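Local coordinates for protein digeranylgeranylglycerophospholipid reductase (Sulfolobus acidocaldarius, PDB 3ATR) that reduces the double bonds of geranylgeranyl chains in archaeal membrane lipid precursors, using FAD, to give saturated phytanyl lipids, at residues K78-D83 and Y202-I207; G94-A99 and F220-N225; Y187-L192 and S260-K265. One frame throughout, in Å; residues are numbered along the deposited sequence. Where two conformers were deposited one is given.

Contact 1 of 3, residues K78-D83 and Y202-I207; sequences KLYSPD and YLRIFI
K78, L79 and Y80 pair in parallel register with R204, I205 and F206, joining strand 70-80 to strand 202-206 in the middle of the large mixed sheet. Backbone bonds run from K78 N to L203 O (2.8 Å), from I205 N to K78 O, and from Y80 N to I205 O (2.9 Å). A fourth bond, from I207 N to Y80 O, closes the run at the last residue of strand 70-80. On one face of the sheet, Y80 and F206 lie side by side. F206 CE1 sits 3.5 Å above the Y80 ring plane, over its centre. The two rings are tilted by 37°, and F206 also meets the ring of Y253. The OH end of Y80 reaches the aliphatic part of R204, with R204 CD 3.8 Å from Y80 OH. The guanidinium of R204 goes on to E198 O. A serine here has no ring to lie along F206, which would probably be left with a gap on that side and be freer to tilt. Strand 202-206 falls within the geranylgeranyl reductase catalytic family region, and its L203 touches the bound nonane; strand 70-80 joins it in the same sheet. The opposite face carries L79 and I205. L79 CG is anti to its backbone N (chi1 -174°), which sends L79 CD1 across to I205 CG2 at a tight 3.4 Å. L79 CD1 also meets I207 CD1 (3.5 Å). At the start of the pairing, the K78 chain bends at chi2 and chi4 and brings NZ over the face of the Y202 ring, 4.6 Å from its centroid, in a cation-pi contact. The Y202 hydroxyl is bonded to N91. At the other end, the chain turns at P82, whose CA lies 3.1 Å from I207 O.

Contact 2 of 3, residues G94-A99 and F220-N225; sequences GFELNA and FPKGKN. With DD9 (nonane), chain C.
E96 and K222 form a buried salt bridge where strand 87-97 comes close to the corner after strand 217-221. The tight part is around the glutamate. Its chain bends at chi2 (-65°), which turns the carboxylate back against the other segment. E96 OE2 meets K222 NZ at 3.2 Å, a weak hydrogen bond within the salt bridge. E96 OE2 also lies against the lysine chain, 3.3 Å from K222 CG. E96 OE1 comes up to F220 CD2 (3.5 Å), the carboxylate and ring planes being 52° apart. E96 CG packs on P221 O at 3.3 Å, and that carbonyl accepts a bond from N72. K222 bends at chi4, and K222 NZ ends 2.8 Å from L97 O. The strongest polar partner of K222 is E71, outside the segments, and D50 forms a further salt bridge, so three carboxylates gather round one amine. The lysine probably offsets part of their negative charge. By contrast, the chain beyond K222 leaves the contact and reaches solvent at K224. Nonane is an apolar neighbour of F220 and G94. Its C8 lies near the plane of the F220 ring at its edge, 4.0 Å from F220 CE2, while nonane C1 is 3.9 Å from G94 CA. A CB on G94 would clash with the alkane. F220 also touches the flavin cofactor, so the arrangement is that of a flavoenzyme pocket holding an aliphatic chain beside FAD.

Contact 3 of 3, residues Y187-L192 and S260-K265; sequences YREVLL and SKLLVK
R188 holds CG between its backbone N and carbonyl carbon (chi1 65°) and bends again at chi2 (95°), which folds its guanidinium over V264. V264 CG2 then sits 3.6 Å above the middle of the R188 guanidinium plane. K265 C comes to the edge of that plane, near NH1. V264 CG2 also presses on V190 CG2 at 3.5 Å, tighter than usual for two methyls. The strands 183-193 and 261-271 run antiparallel here, and 261-271 is the outermost strand of the sheet. A classic beta bulge interrupts the pairing: L263 and V264 both face V190. V190 N bonds to V264 O, while V190 O receives L263 N at 2.7 Å. Past the bulge, L192 N bonds to K261 O (3.1 Å). The other face carries E189, whose chain extends beyond CG alongside K265. Y187 OH donates to E189 OE2 (2.7 Å), which accepts through its anti lone pair, and Y246 bonds E189 OE1. The carboxylate is thus gripped at both oxygens. L262 CD1 lies against it, 3.4 Å from E189 CD, so an apolar methyl backs the charged group. K265 NZ stays 5.4 Å from E189 OE2, too far for a salt bridge, while K265 CB packs on Y187 OH. Y187 touches the flavin cofactor, and its ring meets those of Y246 and H243 edge-to-face.

All three contacts belong to one mixed sheet. Contact 1 and contact 3 join neighbouring strands, parallel in one and antiparallel with a bulge in the other. Contact 2 brings together strands 87-97 and 217-221, which the sheet order separates by the two strands of contact 1. It is fully buried and rests on charge, next to ligand. Contact 1 is partly buried, with aromatic packing on one face and aliphatic on the other. Contact 3 lies at the sheet's edge, with four exposed residues. Contacts 1 and 2 touch where L203 packs on F220; contacts 2 and 3 touch at K222 and V190. Contacts 1 and 3 stay about 11 Å apart at their nearest atoms.

Contact 1 of 3, residues K78-D83 and Y202-I207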
loop_
_atom_site.group_PDB
_atom_site.type_symbol
_atom_site.label_atom_id
_atom_site.label_comp_id
_atom_site.label_asym_id
_atom_site.label_seq_id
_atom_site.Cartn_x
_atom_site.Cartn_y
_atom_site.Cartn_z
ATOM N N LYS A 78 -15.115 2.712 -12.881
ATOM C CA LYS A 78 -15.060 2.975 -14.304
ATOM C C LYS A 78 -13.613 3.321 -14.671
ATOM O O LYS A 78 -13.052 4.306 -14.177
ATOM C CB LYS A 78 -15.979 4.124 -14.652
ATOM C CG LYS A 78 -17.454 3.869 -14.301
ATOM C CD LYS A 78 -18.235 3.469 -15.496
ATOM C CE LYS A 78 -19.711 3.165 -15.177
ATOM N NZ LYS A 78 -20.396 4.363 -14.653
ATOM N N LEU A 79 -13.026 2.520 -15.556
ATOM C CA LEU A 79 -11.673 2.734 -16.042
ATOM C C LEU A 79 -11.711 3.312 -17.461
ATOM O O LEU A 79 -12.334 2.726 -18.386
ATOM C CB LEU A 79 -10.933 1.397 -16.021
ATOM C CG LEU A 79 -9.451 1.370 -16.349
ATOM C CD1 LEU A 79 -8.656 2.053 -15.227
ATOM C CD2 LEU A 79 -8.979 -0.095 -16.545
ATOM N N TYR A 80 -11.061 4.460 -17.628
ATOM C CA TYR A 80 -11.086 5.194 -18.887
ATOM C C TYR A 80 -9.773 5.079 -19.659
ATOM O O TYR A 80 -8.686 5.295 -19.088
ATOM C CB TYR A 80 -11.344 6.680 -18.646
ATOM C CG TYR A 80 -12.704 7.022 -18.071
ATOM C CD1 TYR A 80 -13.643 7.717 -18.831
ATOM C CD2 TYR A 80 -13.039 6.678 -16.748
ATOM C CE1 TYR A 80 -14.905 8.065 -18.300
ATOM C CE2 TYR A 80 -14.303 7.012 -16.207
ATOM C CZ TYR A 80 -15.222 7.699 -16.996
ATOM O OH TYR A 80 -16.457 8.042 -16.488
ATOM N N SER A 81 -9.880 4.784 -20.959
ATOM C CA SER A 81 -8.716 4.810 -21.859
ATOM C C SER A 81 -8.173 6.248 -21.982
ATOM O O SER A 81 -8.926 7.221 -21.808
ATOM C CB SER A 81 -9.121 4.273 -23.255
ATOM O OG SER A 81 -10.073 5.147 -23.846
ATOM N N PRO A 82 -6.893 6.405 -22.355
ATOM C CA PRO A 82 -6.290 7.736 -22.567
ATOM C C PRO A 82 -7.087 8.594 -23.533
ATOM O O PRO A 82 -7.271 9.776 -23.268
ATOM C CB PRO A 82 -4.929 7.404 -23.190
ATOM C CG PRO A 82 -4.587 6.095 -22.586
ATOM C CD PRO A 82 -5.869 5.348 -22.358
ATOM N N ASP A 83 -7.586 8.017 -24.631
ATOM C CA ASP A 83 -8.413 8.839 -25.550
ATOM C C ASP A 83 -9.855 9.069 -25.097
ATOM O O ASP A 83 -10.623 9.769 -25.790
ATOM C CB ASP A 83 -8.386 8.299 -26.988
ATOM C CG ASP A 83 -8.944 6.868 -27.119
ATOM O OD1 ASP A 83 -9.691 6.370 -26.245
ATOM O OD2 ASP A 83 -8.634 6.228 -28.154
ATOM N N TYR A 202 -19.747 4.984 -8.278
ATOM C CA TYR A 202 -18.611 4.454 -9.063
ATOM C C TYR A 202 -17.382 5.363 -8.983
ATOM O O TYR A 202 -17.492 6.567 -9.242
ATOM C CB TYR A 202 -18.994 4.306 -10.532
ATOM C CG TYR A 202 -19.763 3.035 -10.723
ATOM C CD1 TYR A 202 -19.131 1.876 -11.135
ATOM C CD2 TYR A 202 -21.105 2.980 -10.385
ATOM C CE1 TYR A 202 -19.841 0.674 -11.256
ATOM C CE2 TYR A 202 -21.804 1.806 -10.489
ATOM C CZ TYR A 202 -21.170 0.660 -10.933
ATOM O OH TYR A 202 -21.904 -0.512 -11.042
ATOM N N LEU A 203 -16.247 4.776 -8.621
ATOM C CA LEU A 203 -14.952 5.464 -8.730
ATOM C C LEU A 203 -14.605 5.567 -10.215
ATOM O O LEU A 203 -15.078 4.757 -11.006
ATOM C CB LEU A 203 -13.861 4.657 -8.023
ATOM C CG LEU A 203 -14.122 4.262 -6.551
ATOM C CD1 LEU A 203 -12.984 3.401 -5.954
ATOM C CD2 LEU A 203 -14.394 5.543 -5.678
ATOM N N ARG A 204 -13.793 6.564 -10.575
ATOM C CA ARG A 204 -13.381 6.769 -11.962
ATOM C C ARG A 204 -11.863 6.770 -11.921
ATOM O O ARG A 204 -11.286 7.444 -11.080
ATOM C CB ARG A 204 -13.865 8.086 -12.497
ATOM C CG ARG A 204 -15.382 8.189 -12.558
ATOM C CD ARG A 204 -15.784 9.558 -13.071
ATOM N NE ARG A 204 -17.157 9.834 -12.754
ATOM C CZ ARG A 204 -17.753 11.019 -12.888
ATOM N NH1 ARG A 204 -17.090 12.084 -13.365
ATOM N NH2 ARG A 204 -19.024 11.146 -12.543
ATOM N N ILE A 205 -11.240 5.988 -12.791
ATOM C CA ILE A 205 -9.779 5.978 -12.866
ATOM C C ILE A 205 -9.421 6.195 -14.313
ATOM O O ILE A 205 -9.954 5.514 -15.191
ATOM C CB ILE A 205 -9.226 4.638 -12.359
ATOM C CG1 ILE A 205 -9.282 4.595 -10.847
ATOM C CG2 ILE A 205 -7.792 4.381 -12.882
ATOM C CD1 ILE A 205 -8.898 3.271 -10.243
ATOM N N PHE A 206 -8.569 7.186 -14.567
ATOM C CA PHE A 206 -8.241 7.591 -15.927
ATOM C C PHE A 206 -6.803 7.240 -16.201
ATOM O O PHE A 206 -5.893 7.768 -15.534
ATOM C CB PHE A 206 -8.421 9.087 -16.092
ATOM C CG PHE A 206 -9.749 9.584 -15.657
ATOM C CD1 PHE A 206 -10.838 9.611 -16.551
ATOM C CD2 PHE A 206 -9.920 10.041 -14.339
ATOM C CE1 PHE A 206 -12.080 10.066 -16.128
ATOM C CE2 PHE A 206 -11.140 10.506 -13.904
ATOM C CZ PHE A 206 -12.240 10.523 -14.785
ATOM N N ILE A 207 -6.609 6.322 -17.147
ATOM C CA ILE A 207 -5.273 5.919 -17.566
ATOM C C ILE A 207 -4.796 6.880 -18.667
ATOM O O ILE A 207 -5.563 7.219 -19.594
ATOM C CB ILE A 207 -5.280 4.487 -18.109
ATOM C CG1 ILE A 207 -5.992 3.540 -17.116
ATOM C CG2 ILE A 207 -3.853 4.062 -18.460
ATOM C CD1 ILE A 207 -6.055 2.124 -17.537
HETATM O O HOH W 1 -7.794 8.590 -19.455
#

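Contact 2 of 3, residues G94-A99 and F220-N225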
loop_
_atom_site.group_PDB
_atom_site.type_symbol
_atom_site.label_atom_id
_atom_site.label_comp_id
_atom_site.label_asym_id
_atom_site.label_seq_id
_atom_site.Cartn_x
_atom_site.Cartn_y
_atom_site.Cartn_z
ATOM N N GLY A 94 -17.101 -1.590 -2.218
ATOM C CA GLY A 94 -16.046 -0.961 -1.436
ATOM C C GLY A 94 -16.575 0.225 -0.691
ATOM O O GLY A 94 -17.781 0.511 -0.698
ATOM N N PHE A 95 -15.657 0.924 -0.041
ATOM C CA PHE A 95 -16.040 2.018 0.812
ATOM C C PHE A 95 -15.155 3.210 0.482
ATOM O O PHE A 95 -13.956 3.057 0.346
ATOM C CB PHE A 95 -15.809 1.623 2.269
ATOM C CG PHE A 95 -16.499 0.348 2.662
ATOM C CD1 PHE A 95 -17.898 0.312 2.766
ATOM C CD2 PHE A 95 -15.768 -0.813 2.923
ATOM C CE1 PHE A 95 -18.563 -0.856 3.162
ATOM C CE2 PHE A 95 -16.414 -1.997 3.290
ATOM C CZ PHE A 95 -17.798 -2.034 3.403
ATOM N N GLU A 96 -15.780 4.372 0.374
ATOM C CA GLU A 96 -15.096 5.684 0.513
ATOM C C GLU A 96 -15.211 6.172 1.958
ATOM O O GLU A 96 -16.314 6.478 2.479
ATOM C CB GLU A 96 -15.669 6.710 -0.464
ATOM C CG GLU A 96 -14.822 6.928 -1.659
ATOM C CD GLU A 96 -13.476 7.546 -1.309
ATOM O OE1 GLU A 96 -12.497 7.265 -2.013
ATOM O OE2 GLU A 96 -13.404 8.311 -0.329
ATOM N N LEU A 97 -14.066 6.178 2.630
ATOM C CA LEU A 97 -13.981 6.348 4.070
ATOM C C LEU A 97 -13.741 7.765 4.480
ATOM O O LEU A 97 -13.141 8.549 3.726
ATOM C CB LEU A 97 -12.771 5.551 4.603
ATOM C CG LEU A 97 -12.843 4.034 4.416
ATOM C CD1 LEU A 97 -11.671 3.411 5.051
ATOM C CD2 LEU A 97 -14.042 3.576 5.129
ATOM N N ASN A 98 -14.203 8.103 5.689
ATOM C CA ASN A 98 -13.609 9.194 6.437
ATOM C C ASN A 98 -12.464 8.488 7.168
ATOM O O ASN A 98 -12.680 7.815 8.196
ATOM C CB ASN A 98 -14.615 9.843 7.422
ATOM C CG ASN A 98 -14.011 11.038 8.170
ATOM O OD1 ASN A 98 -12.870 10.968 8.639
ATOM N ND2 ASN A 98 -14.764 12.126 8.292
ATOM N N ALA A 99 -11.270 8.569 6.595
ATOM C CA ALA A 99 -10.165 7.690 7.054
ATOM C C ALA A 99 -9.788 7.971 8.534
ATOM O O ALA A 99 -9.649 7.028 9.330
ATOM C CB ALA A 99 -8.934 7.797 6.105
ATOM N N PHE A 220 -12.905 10.172 -7.172
ATOM C CA PHE A 220 -13.498 9.197 -6.248
ATOM C C PHE A 220 -14.610 9.904 -5.461
ATOM O O PHE A 220 -14.293 10.625 -4.527
ATOM C CB PHE A 220 -12.474 8.713 -5.214
ATOM C CG PHE A 220 -11.427 7.734 -5.729
ATOM C CD1 PHE A 220 -11.447 7.248 -7.035
ATOM C CD2 PHE A 220 -10.457 7.248 -4.814
ATOM C CE1 PHE A 220 -10.472 6.294 -7.469
ATOM C CE2 PHE A 220 -9.467 6.311 -5.225
ATOM C CZ PHE A 220 -9.496 5.831 -6.539
ATOM N N PRO A 221 -15.891 9.683 -5.830
ATOM C CA PRO A 221 -16.949 10.410 -5.113
ATOM C C PRO A 221 -17.059 10.041 -3.648
ATOM O O PRO A 221 -16.974 8.852 -3.276
ATOM C CB PRO A 221 -18.235 10.037 -5.883
ATOM C CG PRO A 221 -17.766 9.713 -7.288
ATOM C CD PRO A 221 -16.430 8.954 -6.999
ATOM N N LYS A 222 -17.192 11.053 -2.800
ATOM C CA LYS A 222 -17.391 10.807 -1.372
ATOM C C LYS A 222 -18.843 11.092 -0.984
ATOM O O LYS A 222 -19.158 11.209 0.180
ATOM C CB LYS A 222 -16.428 11.667 -0.551
ATOM C CG LYS A 222 -14.981 11.216 -0.684
ATOM C CD LYS A 222 -14.055 12.144 0.099
ATOM C CE LYS A 222 -12.798 11.400 0.551
ATOM N NZ LYS A 222 -13.126 10.636 1.826
ATOM N N GLY A 223 -19.708 11.173 -1.994
ATOM C CA GLY A 223 -21.133 11.490 -1.801
ATOM C C GLY A 223 -21.707 12.060 -3.079
ATOM O O GLY A 223 -21.080 12.038 -4.137
ATOM N N LYS A 224 -22.920 12.567 -2.984
ATOM C CA LYS A 224 -23.625 13.056 -4.160
ATOM C C LYS A 224 -23.005 14.321 -4.754
ATOM O O LYS A 224 -23.170 14.573 -5.950
ATOM C CB LYS A 224 -25.105 13.291 -3.793
ATOM C CG LYS A 224 -25.913 11.986 -3.604
ATOM C CD LYS A 224 -27.387 12.328 -3.304
ATOM C CE LYS A 224 -28.196 11.087 -2.914
ATOM N NZ LYS A 224 -29.610 11.446 -2.564
ATOM N N ASN A 225 -22.291 15.110 -3.933
ATOM C CA ASN A 225 -21.783 16.424 -4.348
ATOM C C ASN A 225 -20.373 16.714 -3.859
ATOM O O ASN A 225 -20.009 17.876 -3.700
ATOM C CB ASN A 225 -22.702 17.559 -3.864
ATOM C CG ASN A 225 -24.125 17.406 -4.365
ATOM O OD1 ASN A 225 -24.930 16.693 -3.752
ATOM N ND2 ASN A 225 -24.446 18.062 -5.488
HETATM C C1 DD9 C . -14.350 -1.126 -4.904
HETATM C C2 DD9 C . -13.338 -0.226 -4.207
HETATM C C3 DD9 C . -11.954 -0.777 -4.476
HETATM C C4 DD9 C . -10.908 0.058 -3.752
HETATM C C5 DD9 C . -10.199 0.970 -4.741
HETATM C C6 DD9 C . -8.710 0.990 -4.389
HETATM C C7 DD9 C . -7.831 1.730 -5.391
HETATM C C8 DD9 C . -7.310 2.949 -4.628
HETATM C C9 DD9 C . -5.901 3.432 -4.880
#

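Contact 3 of 3, residues Y187-L192 and S260-K265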
loop_
_atom_site.group_PDB
_atom_site.type_symbol
_atom_site.label_atom_id
_atom_site.label_comp_id
_atom_site.label_asym_id
_atom_site.label_seq_id
_atom_site.Cartn_x
_atom_site.Cartn_y
_atom_site.Cartn_z
ATOM N N TYR A 187 -0.999 13.227 -5.112
ATOM C CA TYR A 187 -1.562 14.449 -4.581
ATOM C C TYR A 187 -3.053 14.391 -4.811
ATOM O O TYR A 187 -3.496 13.928 -5.863
ATOM C CB TYR A 187 -0.991 15.645 -5.353
ATOM C CG TYR A 187 -1.602 16.969 -4.953
ATOM C CD1 TYR A 187 -1.165 17.652 -3.813
ATOM C CD2 TYR A 187 -2.652 17.513 -5.710
ATOM C CE1 TYR A 187 -1.773 18.894 -3.448
ATOM C CE2 TYR A 187 -3.221 18.770 -5.374
ATOM C CZ TYR A 187 -2.785 19.412 -4.221
ATOM O OH TYR A 187 -3.298 20.630 -3.815
ATOM N N ARG A 188 -3.827 14.893 -3.857
ATOM C CA ARG A 188 -5.271 14.884 -4.035
ATOM C C ARG A 188 -5.910 16.084 -3.361
ATOM O O ARG A 188 -5.376 16.665 -2.393
ATOM C CB ARG A 188 -5.901 13.575 -3.481
ATOM C CG ARG A 188 -5.746 13.444 -1.953
ATOM C CD ARG A 188 -7.076 14.000 -1.255
ATOM N NE ARG A 188 -7.089 13.791 0.212
ATOM C CZ ARG A 188 -6.381 14.490 1.097
ATOM N NH1 ARG A 188 -5.590 15.493 0.689
ATOM N NH2 ARG A 188 -6.478 14.193 2.373
ATOM N N GLU A 189 -7.107 16.411 -3.839
ATOM C CA GLU A 189 -7.936 17.388 -3.173
ATOM C C GLU A 189 -9.333 16.830 -2.947
ATOM O O GLU A 189 -9.774 15.937 -3.681
ATOM C CB GLU A 189 -8.056 18.636 -4.060
ATOM C CG GLU A 189 -6.639 19.295 -4.281
ATOM C CD GLU A 189 -6.644 20.625 -5.000
ATOM O OE1 GLU A 189 -7.593 20.945 -5.758
ATOM O OE2 GLU A 189 -5.653 21.366 -4.828
ATOM N N VAL A 190 -10.024 17.340 -1.948
ATOM C CA VAL A 190 -11.455 17.006 -1.839
ATOM C C VAL A 190 -12.184 18.314 -2.012
ATOM O O VAL A 190 -11.901 19.319 -1.314
ATOM C CB VAL A 190 -11.793 16.400 -0.462
ATOM C CG1 VAL A 190 -13.265 16.038 -0.374
ATOM C CG2 VAL A 190 -10.934 15.121 -0.203
ATOM N N LEU A 191 -13.136 18.295 -2.946
ATOM C CA LEU A 191 -13.887 19.504 -3.317
ATOM C C LEU A 191 -15.348 19.170 -3.387
ATOM O O LEU A 191 -15.687 18.040 -3.668
ATOM C CB LEU A 191 -13.431 20.090 -4.677
ATOM C CG LEU A 191 -11.977 20.554 -4.715
ATOM C CD1 LEU A 191 -11.277 19.586 -5.618
ATOM C CD2 LEU A 191 -11.855 21.980 -5.214
ATOM N N LEU A 192 -16.212 20.126 -3.046
ATOM C CA LEU A 192 -17.636 19.986 -3.389
ATOM C C LEU A 192 -17.803 20.200 -4.885
ATOM O O LEU A 192 -16.947 20.835 -5.532
ATOM C CB LEU A 192 -18.539 20.926 -2.558
ATOM C CG LEU A 192 -18.411 20.765 -1.026
ATOM C CD1 LEU A 192 -19.420 21.615 -0.229
ATOM C CD2 LEU A 192 -18.531 19.315 -0.589
ATOM N N SER A 260 -13.999 27.045 -5.362
ATOM C CA SER A 260 -14.184 27.869 -4.175
ATOM C C SER A 260 -14.592 27.039 -2.947
ATOM O O SER A 260 -14.730 27.575 -1.850
ATOM C CB SER A 260 -15.197 28.994 -4.476
ATOM O OG SER A 260 -16.523 28.499 -4.523
ATOM N N LYS A 261 -14.752 25.719 -3.117
ATOM C CA LYS A 261 -15.227 24.852 -2.032
ATOM C C LYS A 261 -14.262 23.691 -1.832
ATOM O O LYS A 261 -14.671 22.522 -1.772
ATOM C CB LYS A 261 -16.612 24.278 -2.316
ATOM C CG LYS A 261 -17.703 25.359 -2.555
ATOM C CD LYS A 261 -18.862 25.164 -1.576
ATOM C CE LYS A 261 -18.350 25.362 -0.112
ATOM N NZ LYS A 261 -19.427 25.705 0.891
ATOM N N LEU A 262 -12.978 24.027 -1.792
ATOM C CA LEU A 262 -11.956 23.034 -1.471
ATOM C C LEU A 262 -11.959 22.749 0.030
ATOM O O LEU A 262 -11.944 23.678 0.871
ATOM C CB LEU A 262 -10.588 23.506 -1.946
ATOM C CG LEU A 262 -9.531 22.454 -1.571
ATOM C CD1 LEU A 262 -8.730 22.063 -2.735
ATOM C CD2 LEU A 262 -8.682 22.889 -0.365
ATOM N N LEU A 263 -11.920 21.467 0.368
ATOM C CA LEU A 263 -12.009 21.051 1.750
ATOM C C LEU A 263 -10.649 20.641 2.322
ATOM O O LEU A 263 -10.262 21.097 3.416
ATOM C CB LEU A 263 -13.042 19.940 1.912
ATOM C CG LEU A 263 -14.458 20.255 1.419
ATOM C CD1 LEU A 263 -15.386 19.051 1.644
ATOM C CD2 LEU A 263 -15.034 21.503 2.105
ATOM N N VAL A 264 -9.922 19.807 1.581
ATOM C CA VAL A 264 -8.572 19.388 2.025
ATOM C C VAL A 264 -7.723 19.218 0.773
ATOM O O VAL A 264 -8.240 19.042 -0.339
ATOM C CB VAL A 264 -8.516 18.075 2.912
ATOM C CG1 VAL A 264 -9.209 18.249 4.239
ATOM C CG2 VAL A 264 -9.038 16.816 2.173
ATOM N N LYS A 265 -6.404 19.300 0.926
ATOM C CA LYS A 265 -5.517 19.034 -0.212
ATOM C C LYS A 265 -4.173 18.586 0.364
ATOM O O LYS A 265 -3.856 18.901 1.515
ATOM C CB LYS A 265 -5.394 20.355 -1.042
ATOM C CG LYS A 265 -4.863 21.574 -0.204
ATOM C CD LYS A 265 -4.491 22.759 -1.078
ATOM C CE LYS A 265 -4.265 24.013 -0.250
ATOM N NZ LYS A 265 -4.206 25.118 -1.243
#